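Local coordinates for protein beta-N-acetylhexosaminidase (Bacteroides fragilis, PDB 4PYS) that probably hydrolyses terminal N-acetylhexosamine residues from glycoconjugates as a family 20 glycoside hydrolase, at residues A[24-29]-A[112-117]; A[63-68]-A[86-91]. All blocks are in the same frame, centred on the assembly; numbering follows the deposited sequence.

Overall arrangement
Both contacts belong to the N-terminal domain that many family 20 hexosaminidases carry ahead of their catalytic barrel, and both lie in one mixed sheet. Contact 2 is nested in the chain inside the loop closed by contact 1: strand 23-27 comes first, strands 67-71 and 89-93 follow, and the return to strand 117-126 ends the excursion. The centres lie about 14 Å apart. Contact 1 is an antiparallel pairing and contact 2 a parallel one, and leucines join them, Leu27 CD1 reaching Ile67 CD1 at 3.8 Å and Leu25 CD2 reaching Ile89 CG1 at 3.5 Å. Pairings that span 83 residues in contact 1 and 18 in contact 2 thus share one buried layer.

Contact 1 of 2, residues A[24-29]-A[112-117]; sequences RLRLQG and GEERGL
Leu27 lies beside Leu117 on one face of the sheet, CB to CB at 4.2 Å, where strand 23-27 meets the start of strand 117-126 in an antiparallel, hydrogen-bonded pair. The irregular residues 112-116, which follow helix 96-109, lead into strand 117-126, whose first residue pairs with Leu27. Two nearly straight bonds do the joining, Leu27 N to Leu117 O at 2.8 Å and Leu117 N back to Leu27 O at 2.9 Å. Beside them Arg26 CA offers a CA-H...O contact to Leu117 O. Leu117 also packs on Val51 and Asn110, and Leu27 on His66.

Charge gathers toward the solvent. Arg24 NH2 and Glu113 OE1 form a salt bridge at 2.5 Å, their flat groups 79° apart; the hydrogen bond within it is weak, its N-H angle only 129°. Arg24 CG sits between the backbone N and the carbonyl carbon (chi1 50°), and a bend at chi3 brings the guanidinium to the carboxylate. Thr111 OG1 gives Glu113 OE1 a second partner. Arg26 and Glu114 probably attract only through charge, because the carboxylate oxygen sits over a face of the guanidinium, where no N-H points at it: Arg26 NH2 to Glu114 OE2 is 4.2 Å.

Contact 2 of 2, residues A[63-68]-A[86-91]; sequences VNSHIS and PERIIV
Arg88 donates through NH1 to Val63 O, a 2.9 Å bond that is almost perfectly straight at 177° and lies in the guanidinium plane. It secures the chain just ahead of a parallel strand pair, 67-71 with 89-93, in the mixed sheet of the N-terminal domain. The chain of Arg88 bends at its third torsion (chi3 70°), turning the guanidinium back toward the end of the 3-10 turn. Its NH2 gives a hydrogen to a water, at 2.8 Å from the water oxygen, and makes a weak hydrogen bond to Glu62 O; that water donates in turn to Ser65 OG and Ser68 OG. Each of these hydroxyls also bonds to Glu62, Ser65 OG to Glu62 O and Ser68 OG to Glu62 OE2, so one residue helps to fix both serines around the water.

The strands themselves show the alternation expected of parallel pairing. Ile89 N bonds to His66 O at 2.8 Å, Ser68 N to Ile89 O at 3.0 Å, and Val91 N to Ser68 O at 2.9 Å. On the face opposite Ser68, Ile67 and Ile89 lie side by side and point the same way, extending the apolar layer toward Leu25, Leu27 and Phe119. Ile67 CG1 lies 4.2 Å from Ile89 CD1.

Contact 1 of 2, residues A[24-29]-A[112-117]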
loop_
_atom_site.group_PDB
_atom_site.type_symbol
_atom_site.label_atom_id
_atom_site.label_comp_id
_atom_site.label_asym_id
_atom_site.label_seq_id
_atom_site.Cartn_x
_atom_site.Cartn_y
_atom_site.Cartn_z
ATOM N N ARG A 24 29.449 -22.012 2.818
ATOM C CA ARG A 24 28.755 -20.886 3.426
ATOM C C ARG A 24 29.760 -19.797 3.738
ATOM O O ARG A 24 30.960 -20.060 3.863
ATOM C CB ARG A 24 28.035 -21.319 4.700
ATOM C CG ARG A 24 28.912 -22.099 5.670
ATOM C CD ARG A 24 28.093 -22.624 6.836
ATOM N NE ARG A 24 26.724 -22.932 6.423
ATOM C CZ ARG A 24 25.719 -23.159 7.265
ATOM N NH1 ARG A 24 24.505 -23.422 6.799
ATOM N NH2 ARG A 24 25.927 -23.119 8.575
ATOM N N LEU A 25 29.268 -18.571 3.846
ATOM C CA LEU A 25 30.109 -17.436 4.194
ATOM C C LEU A 25 29.701 -16.931 5.564
ATOM O O LEU A 25 28.546 -16.558 5.773
ATOM C CB LEU A 25 29.934 -16.311 3.169
ATOM C CG LEU A 25 30.676 -15.017 3.498
ATOM C CD1 LEU A 25 32.180 -15.218 3.371
ATOM C CD2 LEU A 25 30.204 -13.894 2.601
ATOM N N ARG A 26 30.643 -16.926 6.500
ATOM C CA ARG A 26 30.366 -16.386 7.826
ATOM C C ARG A 26 30.955 -14.988 7.948
ATOM O O ARG A 26 32.142 -14.782 7.688
ATOM C CB ARG A 26 30.924 -17.301 8.925
ATOM C CG ARG A 26 30.499 -18.769 8.798
ATOM C CD ARG A 26 30.701 -19.545 10.111
ATOM N NE ARG A 26 31.041 -20.953 9.887
ATOM C CZ ARG A 26 30.164 -21.956 9.816
ATOM N NH1 ARG A 26 30.597 -23.193 9.608
ATOM N NH2 ARG A 26 28.862 -21.734 9.948
ATOM N N LEU A 27 30.115 -14.032 8.332
ATOM C CA LEU A 27 30.559 -12.665 8.564
ATOM C C LEU A 27 30.354 -12.298 10.023
ATOM O O LEU A 27 29.227 -12.057 10.463
ATOM C CB LEU A 27 29.795 -11.679 7.680
ATOM C CG LEU A 27 29.897 -11.871 6.163
ATOM C CD1 LEU A 27 29.216 -10.729 5.431
ATOM C CD2 LEU A 27 31.343 -11.988 5.742
ATOM N N GLN A 28 31.454 -12.259 10.762
ATOM C CA GLN A 28 31.438 -11.824 12.152
ATOM C C GLN A 28 32.575 -10.834 12.370
ATOM O O GLN A 28 33.667 -11.001 11.826
ATOM C CB GLN A 28 31.584 -13.019 13.096
ATOM N N GLY A 29 32.313 -9.796 13.154
ATOM C CA GLY A 29 33.312 -8.775 13.407
ATOM C C GLY A 29 33.144 -7.570 12.507
ATOM O O GLY A 29 32.034 -7.262 12.073
ATOM N N GLY A 112 20.942 -17.518 10.899
ATOM C CA GLY A 112 20.662 -17.208 12.291
ATOM C C GLY A 112 21.145 -18.311 13.220
ATOM O O GLY A 112 20.711 -18.402 14.368
ATOM N N GLU A 113 22.043 -19.155 12.715
ATOM C CA GLU A 113 22.608 -20.260 13.493
ATOM C C GLU A 113 23.532 -19.751 14.589
ATOM O O GLU A 113 23.709 -20.404 15.622
ATOM C CB GLU A 113 23.411 -21.199 12.590
ATOM C CG GLU A 113 22.607 -22.256 11.854
ATOM C CD GLU A 113 23.406 -22.895 10.730
ATOM O OE1 GLU A 113 24.010 -22.145 9.932
ATOM O OE2 GLU A 113 23.436 -24.142 10.648
ATOM N N GLU A 114 24.143 -18.596 14.345
ATOM C CA GLU A 114 25.115 -18.029 15.269
ATOM C C GLU A 114 24.960 -16.518 15.370
ATOM O O GLU A 114 24.062 -15.927 14.762
ATOM C CB GLU A 114 26.542 -18.360 14.814
ATOM C CG GLU A 114 26.935 -19.827 14.945
ATOM C CD GLU A 114 28.317 -20.121 14.377
ATOM O OE1 GLU A 114 29.111 -19.172 14.204
ATOM O OE2 GLU A 114 28.604 -21.305 14.097
ATOM N N ARG A 115 25.840 -15.903 16.155
ATOM C CA ARG A 115 25.968 -14.454 16.186
ATOM C C ARG A 115 26.545 -14.013 14.849
ATOM O O ARG A 115 27.190 -14.801 14.154
ATOM C CB ARG A 115 26.892 -14.019 17.324
ATOM N N GLY A 116 26.318 -12.756 14.490
ATOM C CA GLY A 116 26.739 -12.268 13.194
ATOM C C GLY A 116 25.895 -12.870 12.087
ATOM O O GLY A 116 24.744 -13.256 12.305
ATOM N N LEU A 117 26.476 -12.963 10.897
ATOM C CA LEU A 117 25.744 -13.410 9.724
ATOM C C LEU A 117 26.352 -14.686 9.150
ATOM O O LEU A 117 27.574 -14.853 9.138
ATOM C CB LEU A 117 25.742 -12.311 8.665
ATOM C CG LEU A 117 25.085 -10.984 9.047
ATOM C CD1 LEU A 117 25.344 -9.959 7.972
ATOM C CD2 LEU A 117 23.594 -11.167 9.238
#

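Contact 2 of 2, residues A[63-68]-A[86-91]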
loop_
_atom_site.group_PDB
_atom_site.type_symbol
_atom_site.label_atom_id
_atom_site.label_comp_id
_atom_site.label_asym_id
_atom_site.label_seq_id
_atom_site.Cartn_x
_atom_site.Cartn_y
_atom_site.Cartn_z
ATOM N N VAL A 63 38.324 -5.398 -3.969
ATOM C CA VAL A 63 38.902 -6.722 -3.775
ATOM C C VAL A 63 39.058 -7.057 -2.283
ATOM O O VAL A 63 38.969 -8.221 -1.886
ATOM C CB VAL A 63 40.243 -6.876 -4.541
ATOM C CG1 VAL A 63 41.335 -6.058 -3.886
ATOM C CG2 VAL A 63 40.645 -8.336 -4.619
ATOM N N ASN A 64 39.249 -6.027 -1.462
ATOM C CA ASN A 64 39.421 -6.210 -0.022
ATOM C C ASN A 64 38.122 -6.243 0.772
ATOM O O ASN A 64 38.142 -6.436 1.990
ATOM C CB ASN A 64 40.320 -5.114 0.543
ATOM C CG ASN A 64 41.711 -5.154 -0.037
ATOM O OD1 ASN A 64 42.247 -6.229 -0.315
ATOM N ND2 ASN A 64 42.308 -3.981 -0.228
ATOM N N SER A 65 37.000 -6.045 0.091
ATOM C CA SER A 65 35.703 -6.015 0.763
ATOM C C SER A 65 35.093 -7.415 0.910
ATOM O O SER A 65 35.428 -8.331 0.155
ATOM C CB SER A 65 34.738 -5.082 0.024
ATOM O OG SER A 65 34.238 -5.678 -1.166
ATOM N N HIS A 66 34.230 -7.569 1.912
ATOM C CA HIS A 66 33.445 -8.781 2.143
ATOM C C HIS A 66 32.128 -8.694 1.382
ATOM O O HIS A 66 31.556 -9.710 0.979
ATOM C CB HIS A 66 33.082 -8.921 3.631
ATOM C CG HIS A 66 34.254 -9.109 4.543
ATOM N ND1 HIS A 66 34.558 -8.221 5.553
ATOM C CD2 HIS A 66 35.180 -10.097 4.619
ATOM C CE1 HIS A 66 35.630 -8.643 6.201
ATOM N NE2 HIS A 66 36.026 -9.780 5.654
ATOM N N ILE A 67 31.620 -7.476 1.240
ATOM C CA ILE A 67 30.370 -7.245 0.523
ATOM C C ILE A 67 30.546 -6.068 -0.416
ATOM O O ILE A 67 31.014 -5.014 0.002
ATOM C CB ILE A 67 29.210 -6.910 1.483
ATOM C CG1 ILE A 67 29.051 -8.001 2.544
ATOM C CG2 ILE A 67 27.920 -6.724 0.697
ATOM C CD1 ILE A 67 27.933 -7.709 3.562
ATOM N N SER A 68 30.197 -6.243 -1.688
ATOM C CA SER A 68 30.203 -5.110 -2.605
ATOM C C SER A 68 28.825 -4.863 -3.196
ATOM O O SER A 68 28.021 -5.785 -3.377
ATOM C CB SER A 68 31.270 -5.241 -3.697
ATOM O OG SER A 68 31.260 -6.515 -4.291
ATOM N N PRO A 86 32.336 -18.410 -0.962
ATOM C CA PRO A 86 33.036 -18.570 0.319
ATOM C C PRO A 86 33.931 -17.380 0.687
ATOM O O PRO A 86 34.396 -17.316 1.821
ATOM C CB PRO A 86 33.898 -19.818 0.092
ATOM C CG PRO A 86 33.157 -20.601 -0.935
ATOM C CD PRO A 86 32.534 -19.577 -1.844
ATOM N N GLU A 87 34.163 -16.460 -0.248
ATOM C CA GLU A 87 35.027 -15.308 0.015
ATOM C C GLU A 87 34.297 -13.976 0.187
ATOM O O GLU A 87 34.760 -13.108 0.924
ATOM C CB GLU A 87 36.091 -15.169 -1.080
ATOM N N ARG A 88 33.161 -13.804 -0.484
ATOM C CA ARG A 88 32.509 -12.497 -0.493
ATOM C C ARG A 88 31.057 -12.578 -0.934
ATOM O O ARG A 88 30.590 -13.624 -1.387
ATOM C CB ARG A 88 33.255 -11.558 -1.445
ATOM C CG ARG A 88 33.148 -11.987 -2.908
ATOM C CD ARG A 88 33.877 -11.045 -3.855
ATOM N NE ARG A 88 35.327 -11.122 -3.722
ATOM C CZ ARG A 88 36.068 -10.182 -3.146
ATOM N NH1 ARG A 88 37.380 -10.320 -3.070
ATOM N NH2 ARG A 88 35.490 -9.096 -2.653
ATOM N N ILE A 89 30.349 -11.462 -0.775
ATOM C CA ILE A 89 29.030 -11.288 -1.355
ATOM C C ILE A 89 29.117 -10.177 -2.381
ATOM O O ILE A 89 29.699 -9.124 -2.118
ATOM C CB ILE A 89 27.990 -10.857 -0.311
ATOM C CG1 ILE A 89 27.979 -11.828 0.859
ATOM C CG2 ILE A 89 26.604 -10.763 -0.944
ATOM C CD1 ILE A 89 26.914 -11.524 1.901
ATOM N N ILE A 90 28.567 -10.427 -3.558
ATOM C CA ILE A 90 28.417 -9.379 -4.552
ATOM C C ILE A 90 26.941 -9.148 -4.762
ATOM O O ILE A 90 26.215 -10.063 -5.163
ATOM C CB ILE A 90 29.044 -9.776 -5.878
ATOM C CG1 ILE A 90 30.536 -10.027 -5.681
ATOM C CG2 ILE A 90 28.850 -8.673 -6.921
ATOM C CD1 ILE A 90 31.181 -10.632 -6.869
ATOM N N VAL A 91 26.494 -7.931 -4.479
ATOM C CA VAL A 91 25.099 -7.573 -4.683
ATOM C C VAL A 91 25.034 -6.621 -5.862
ATOM O O VAL A 91 25.734 -5.607 -5.888
ATOM C CB VAL A 91 24.504 -6.859 -3.455
ATOM C CG1 VAL A 91 23.020 -6.575 -3.682
ATOM C CG2 VAL A 91 24.692 -7.700 -2.198
HETATM O O HOH W 1 32.945 -8.076 -2.280
#